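Local structure of Ras GTPase-activating-like protein IQGAP2 (Homo sapiens, 5CJP) at residues L31-P36 with P91-M96; I242-G247 with D262-L267. The protein probably acts as a scaffold and effector that binds the GTP-bound form of a Rho-family GTPase such as Cdc42 through its Ras-GAP-related domain, without stimulating GTP hydrolysis. All coordinates share one frame; numbering follows the deposited sequence.

Overall arrangement
Interactions 1 and 2 are both buried joints of a mainly helical domain, each between a helix end and another helix, yet they share no helix. Their centres lie 28 Å apart and their nearest atoms about 14 Å apart, and interaction 1 is complete in the sequence before interaction 2 begins. The contact of 31-36 with 91-96 is mainly apolar, without hydrogen bonds between the segments: one phenylalanine ring of helix 25-34 is received by the start of helix 92-102. The contact of 242-247 with 262-267 is mixed, with an arginine tying the end of helix 222-243 to helix 261-278 beside a leucine-proline contact. Interaction 1 borders another copy of the protein, interaction 2 a different protein.

Interaction 1: residues L31-P36 with P91-M96; sequences LIFQMP and PTVIKM
The Phe-33 ring carries Val-93 over one face and Thr-92 at its edge, while Met-96 approaches obliquely. This is an aromatic side chain of helix 25-34 packed against the N-terminal part of helix 92-102, a helix-helix contact of the mainly helical RasGAP-like fold, with a CH-pi and a Met-aromatic contact in one place. Val-93 CG2 lies 3.7 Å from the centroid of the Phe-33 ring and 20° off its normal, displaced toward the CG and CD1 side. This methyl is placed by the valine's first torsion, which sets CG1 anti to the backbone N and leaves CG2 beside it. Thr-92 OG1 meets the rim near the ring plane, 3.5 Å from Phe-33 CD1, and its CG2 methyl faces the Phe-33 carbonyl oxygen. Ile-32 adds a lighter touch, its CG2 methyl lying 4.1 Å from Thr-92 OG1.

One turn after Thr-92, Met-96 extends with CG anti to its backbone N (chi1 -177°) and bends only at the thioether, which brings its sulfur to the far end of the ring. Met-96 SD lies 4.8 Å from the Phe-33 centroid, 63° off the ring normal. An alanine in place of Phe-33 is likely to open a gap between the two helices and leave the Val-93 methyl and the Met-96 thioether without their aromatic partner. Helix 58-79 packs on Phe-33 through Leu-67 and Ala-71, and helix 37-54 reaches Ile-32 and Met-96, so four helices meet. Leu-370 of a second copy of the protein packs against Leu-31 nearby. The methionine's terminal CE methyl rests 3.7 Å from Phe-33 CZ.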
loop_
_atom_site.group_PDB
_atom_site.type_symbol
_atom_site.label_atom_id
_atom_site.label_comp_id
_atom_site.label_asym_id
_atom_site.label_seq_id
_atom_site.Cartn_x
_atom_site.Cartn_y
_atom_site.Cartn_z
ATOM N N LEU E 31 -19.260 -20.056 4.152
ATOM C CA LEU E 31 -19.933 -19.472 5.307
ATOM C C LEU E 31 -20.739 -18.249 4.871
ATOM O O LEU E 31 -21.836 -17.969 5.405
ATOM C CB LEU E 31 -18.917 -19.049 6.358
ATOM C CG LEU E 31 -18.191 -20.168 7.090
ATOM C CD1 LEU E 31 -17.244 -19.573 8.117
ATOM C CD2 LEU E 31 -19.202 -21.069 7.775
ATOM N N ILE E 32 -20.190 -17.499 3.913
ATOM C CA ILE E 32 -20.902 -16.320 3.403
ATOM C C ILE E 32 -22.209 -16.757 2.735
ATOM O O ILE E 32 -23.253 -16.141 2.964
ATOM C CB ILE E 32 -20.008 -15.494 2.409
ATOM C CG1 ILE E 32 -19.072 -14.545 3.184
ATOM C CG2 ILE E 32 -20.840 -14.754 1.421
ATOM C CD1 ILE E 32 -18.671 -15.046 4.489
ATOM N N PHE E 33 -22.178 -17.833 1.943
ATOM C CA PHE E 33 -23.412 -18.289 1.283
ATOM C C PHE E 33 -24.540 -18.619 2.255
ATOM O O PHE E 33 -25.700 -18.319 1.983
ATOM C CB PHE E 33 -23.182 -19.524 0.391
ATOM C CG PHE E 33 -22.179 -19.317 -0.689
ATOM C CD1 PHE E 33 -22.124 -18.118 -1.392
ATOM C CD2 PHE E 33 -21.256 -20.304 -0.988
ATOM C CE1 PHE E 33 -21.161 -17.912 -2.363
ATOM C CE2 PHE E 33 -20.281 -20.105 -1.967
ATOM C CZ PHE E 33 -20.233 -18.911 -2.650
ATOM N N GLN E 34 -24.222 -19.214 3.395
ATOM C CA GLN E 34 -25.290 -19.565 4.326
ATOM C C GLN E 34 -25.768 -18.487 5.323
ATOM O O GLN E 34 -26.699 -18.726 6.083
ATOM C CB GLN E 34 -24.931 -20.858 5.073
ATOM C CG GLN E 34 -23.800 -20.703 6.061
ATOM C CD GLN E 34 -23.342 -22.026 6.654
ATOM O OE1 GLN E 34 -23.042 -22.101 7.841
ATOM N NE2 GLN E 34 -23.266 -23.069 5.824
ATOM N N MET E 35 -25.149 -17.311 5.319
ATOM C CA MET E 35 -25.558 -16.219 6.214
ATOM C C MET E 35 -26.841 -15.589 5.687
ATOM O O MET E 35 -27.159 -15.723 4.508
ATOM C CB MET E 35 -24.510 -15.106 6.230
ATOM C CG MET E 35 -23.227 -15.395 6.960
ATOM S SD MET E 35 -22.024 -14.072 6.618
ATOM C CE MET E 35 -23.070 -12.668 6.645
ATOM N N PRO E 36 -27.605 -14.900 6.551
ATOM C CA PRO E 36 -28.818 -14.293 5.989
ATOM C C PRO E 36 -28.277 -13.337 4.927
ATOM O O PRO E 36 -27.221 -12.732 5.121
ATOM C CB PRO E 36 -29.427 -13.567 7.183
ATOM C CG PRO E 36 -28.964 -14.409 8.359
ATOM C CD PRO E 36 -27.521 -14.670 8.006
ATOM N N PRO E 91 -29.992 -15.480 -4.836
ATOM C CA PRO E 91 -28.994 -16.345 -4.194
ATOM C C PRO E 91 -27.642 -15.666 -4.113
ATOM O O PRO E 91 -27.167 -15.122 -5.098
ATOM C CB PRO E 91 -28.992 -17.582 -5.087
ATOM C CG PRO E 91 -29.256 -17.004 -6.430
ATOM C CD PRO E 91 -30.370 -16.025 -6.152
ATOM N N THR E 92 -27.009 -15.697 -2.947
ATOM C CA THR E 92 -25.738 -15.005 -2.815
ATOM C C THR E 92 -24.608 -15.644 -3.600
ATOM O O THR E 92 -23.631 -14.980 -3.935
ATOM C CB THR E 92 -25.378 -14.780 -1.317
ATOM O OG1 THR E 92 -24.030 -15.179 -1.065
ATOM C CG2 THR E 92 -26.323 -15.513 -0.430
ATOM N N VAL E 93 -24.756 -16.917 -3.941
ATOM C CA VAL E 93 -23.732 -17.588 -4.728
ATOM C C VAL E 93 -23.696 -16.976 -6.118
ATOM O O VAL E 93 -22.650 -16.875 -6.725
ATOM C CB VAL E 93 -24.024 -19.086 -4.927
ATOM C CG1 VAL E 93 -22.855 -19.751 -5.638
ATOM C CG2 VAL E 93 -24.287 -19.735 -3.599
ATOM N N ILE E 94 -24.858 -16.588 -6.622
ATOM C CA ILE E 94 -24.919 -15.989 -7.942
ATOM C C ILE E 94 -24.324 -14.585 -7.901
ATOM O O ILE E 94 -23.672 -14.139 -8.846
ATOM C CB ILE E 94 -26.360 -15.962 -8.439
ATOM C CG1 ILE E 94 -26.790 -17.399 -8.781
ATOM C CG2 ILE E 94 -26.496 -15.045 -9.654
ATOM C CD1 ILE E 94 -25.990 -17.974 -9.858
ATOM N N LYS E 95 -24.517 -13.899 -6.787
ATOM C CA LYS E 95 -23.989 -12.550 -6.611
ATOM C C LYS E 95 -22.465 -12.605 -6.648
ATOM O O LYS E 95 -21.804 -11.752 -7.245
ATOM C CB LYS E 95 -24.450 -11.991 -5.261
ATOM C CG LYS E 95 -24.348 -10.489 -5.120
ATOM C CD LYS E 95 -24.911 -10.045 -3.789
ATOM C CE LYS E 95 -26.353 -10.541 -3.601
ATOM N NZ LYS E 95 -26.871 -10.446 -2.174
ATOM N N MET E 96 -21.906 -13.629 -6.020
ATOM C CA MET E 96 -20.462 -13.778 -5.968
ATOM C C MET E 96 -19.930 -14.248 -7.312
ATOM O O MET E 96 -18.876 -13.793 -7.778
ATOM C CB MET E 96 -20.085 -14.766 -4.871
ATOM C CG MET E 96 -18.592 -14.933 -4.684
ATOM S SD MET E 96 -18.256 -15.661 -3.076
ATOM C CE MET E 96 -17.220 -16.889 -3.572
#

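Interaction 2: residues I242-G247 with D262-L267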
loop_
_atom_site.group_PDB
_atom_site.type_symbol
_atom_site.label_atom_id
_atom_site.label_comp_id
_atom_site.label_asym_id
_atom_site.label_seq_id
_atom_site.Cartn_x
_atom_site.Cartn_y
_atom_site.Cartn_z
ATOM N N ILE E 242 -23.474 -1.742 -18.987
ATOM C CA ILE E 242 -23.930 -0.894 -20.064
ATOM C C ILE E 242 -24.555 0.367 -19.434
ATOM O O ILE E 242 -24.271 1.489 -19.843
ATOM C CB ILE E 242 -24.971 -1.630 -20.922
ATOM C CG1 ILE E 242 -24.293 -2.768 -21.689
ATOM C CG2 ILE E 242 -25.664 -0.660 -21.870
ATOM C CD1 ILE E 242 -25.272 -3.725 -22.279
ATOM N N VAL E 243 -25.390 0.170 -18.418
ATOM C CA VAL E 243 -26.059 1.264 -17.729
ATOM C C VAL E 243 -25.128 2.103 -16.863
ATOM O O VAL E 243 -25.337 3.303 -16.691
ATOM C CB VAL E 243 -27.193 0.720 -16.851
ATOM C CG1 VAL E 243 -27.647 1.778 -15.847
ATOM C CG2 VAL E 243 -28.349 0.295 -17.729
ATOM N N ALA E 244 -24.105 1.478 -16.302
ATOM C CA ALA E 244 -23.171 2.217 -15.464
ATOM C C ALA E 244 -21.729 1.895 -15.808
ATOM O O ALA E 244 -21.026 1.280 -15.020
ATOM C CB ALA E 244 -23.432 1.920 -13.991
ATOM N N PRO E 245 -21.272 2.301 -17.002
ATOM C CA PRO E 245 -19.890 2.029 -17.393
ATOM C C PRO E 245 -18.902 2.760 -16.501
ATOM O O PRO E 245 -17.740 2.381 -16.416
ATOM C CB PRO E 245 -19.839 2.510 -18.842
ATOM C CG PRO E 245 -20.890 3.566 -18.893
ATOM C CD PRO E 245 -22.003 2.954 -18.101
ATOM N N ASP E 246 -19.363 3.812 -15.837
ATOM C CA ASP E 246 -18.507 4.593 -14.950
ATOM C C ASP E 246 -18.345 3.873 -13.629
ATOM O O ASP E 246 -17.308 3.982 -12.972
ATOM C CB ASP E 246 -19.122 5.971 -14.719
ATOM C CG ASP E 246 -20.573 5.892 -14.271
ATOM O OD1 ASP E 246 -21.304 4.985 -14.728
ATOM O OD2 ASP E 246 -20.997 6.753 -13.472
ATOM N N GLY E 247 -19.383 3.135 -13.248
ATOM C CA GLY E 247 -19.366 2.390 -12.002
ATOM C C GLY E 247 -18.649 1.059 -12.129
ATOM O O GLY E 247 -17.921 0.647 -11.235
ATOM N N ASP E 262 -28.526 12.896 -19.597
ATOM C CA ASP E 262 -28.832 12.520 -20.973
ATOM C C ASP E 262 -28.090 11.255 -21.390
ATOM O O ASP E 262 -28.624 10.429 -22.124
ATOM C CB ASP E 262 -28.478 13.672 -21.912
ATOM C CG ASP E 262 -29.420 14.853 -21.765
ATOM O OD1 ASP E 262 -28.988 15.987 -22.069
ATOM O OD2 ASP E 262 -30.588 14.646 -21.360
ATOM N N GLN E 263 -26.856 11.112 -20.917
ATOM C CA GLN E 263 -26.056 9.940 -21.237
ATOM C C GLN E 263 -26.626 8.757 -20.469
ATOM O O GLN E 263 -26.671 7.636 -20.981
ATOM C CB GLN E 263 -24.589 10.189 -20.871
ATOM C CG GLN E 263 -23.988 11.394 -21.593
ATOM C CD GLN E 263 -22.568 11.719 -21.154
ATOM O OE1 GLN E 263 -22.302 11.917 -19.967
ATOM N NE2 GLN E 263 -21.651 11.789 -22.115
ATOM N N ARG E 264 -27.078 9.013 -19.243
ATOM C CA ARG E 264 -27.684 7.976 -18.413
ATOM C C ARG E 264 -28.954 7.453 -19.062
ATOM O O ARG E 264 -29.149 6.239 -19.196
ATOM C CB ARG E 264 -28.065 8.533 -17.047
ATOM C CG ARG E 264 -27.105 8.177 -15.962
ATOM C CD ARG E 264 -27.153 6.699 -15.634
ATOM N NE ARG E 264 -25.811 6.233 -15.289
ATOM C CZ ARG E 264 -24.999 6.853 -14.438
ATOM N NH1 ARG E 264 -25.393 7.966 -13.839
ATOM N NH2 ARG E 264 -23.792 6.369 -14.202
ATOM N N ARG E 265 -29.822 8.389 -19.434
ATOM C CA ARG E 265 -31.092 8.065 -20.064
ATOM C C ARG E 265 -30.875 7.323 -21.390
ATOM O O ARG E 265 -31.698 6.492 -21.786
ATOM C CB ARG E 265 -31.899 9.346 -20.282
ATOM C CG ARG E 265 -33.353 9.118 -20.633
ATOM C CD ARG E 265 -34.024 10.441 -20.890
ATOM N NE ARG E 265 -33.813 11.364 -19.780
ATOM C CZ ARG E 265 -34.380 11.230 -18.583
ATOM N NH1 ARG E 265 -35.198 10.210 -18.345
ATOM N NH2 ARG E 265 -34.127 12.112 -17.625
ATOM N N ASN E 266 -29.762 7.623 -22.057
ATOM C CA ASN E 266 -29.441 6.964 -23.318
ATOM C C ASN E 266 -29.008 5.526 -23.054
ATOM O O ASN E 266 -29.600 4.589 -23.591
ATOM C CB ASN E 266 -28.335 7.722 -24.066
ATOM C CG ASN E 266 -28.858 8.956 -24.811
ATOM O OD1 ASN E 266 -28.079 9.733 -25.360
ATOM N ND2 ASN E 266 -30.174 9.132 -24.834
ATOM N N LEU E 267 -27.986 5.343 -22.223
ATOM C CA LEU E 267 -27.507 4.001 -21.897
ATOM C C LEU E 267 -28.621 3.188 -21.265
ATOM O O LEU E 267 -28.812 2.013 -21.588
ATOM C CB LEU E 267 -26.324 4.073 -20.946
ATOM C CG LEU E 267 -25.092 4.655 -21.611
ATOM C CD1 LEU E 267 -24.100 5.068 -20.547
ATOM C CD2 LEU E 267 -24.494 3.626 -22.588
#
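Arg-264 reaches from helix 261-278 and holds the last residue of helix 222-243 and the loop that follows it. Its NE donates to the carbonyl oxygen of Val-243 at 3.3 Å in a nearly straight bond (164°), with that oxygen close to the guanidinium plane. Its NH2 meets the carboxylate of Asp-246 in a salt bridge, 2.9 Å from both OD1 and OD2. The two bonds from this one nitrogen are strongly bent and weak, and the carboxylate and guanidinium planes are turned 37° apart, so this is not the flat, two-nitrogen pairing of many Arg-Asp bridges. The arginine chain bends at chi2 and chi3 to bring NE and NH2 to their partners.

Ala-244 is where the chain leaves helical geometry, so Arg-264 supplies a side-chain donor to a carbonyl at the helix C-terminus; its positive charge would probably also suit the negative end of the helix dipole. Beside this polar clasp, Leu-267 covers the Ile-242 carbonyl, its CB and CD2 each 3.5 Å from the oxygen. Leu-267 CD1 reaches the Pro-245 ring, 3.9 Å from Pro-245 CD.

In the second shell, Gln-258 OE1 accepts a hydrogen bond from Arg-264 NH1, which holds the guanidinium from another side. Val-243, Ala-244 and Arg-264 also pack against a chain of another protein, consistent with a place on the GTPase-binding face. The contact follows directly on the YYRYMNPA segment, which corresponds to the FLRxxxPA signature of RasGAPs. Helix 111-123 packs against both partners: Leu-114 touches Ile-242 in the last turn of helix 222-243, Val-118 touches Pro-245 just beyond it, and Ile-122 touches Leu-267 on helix 261-278.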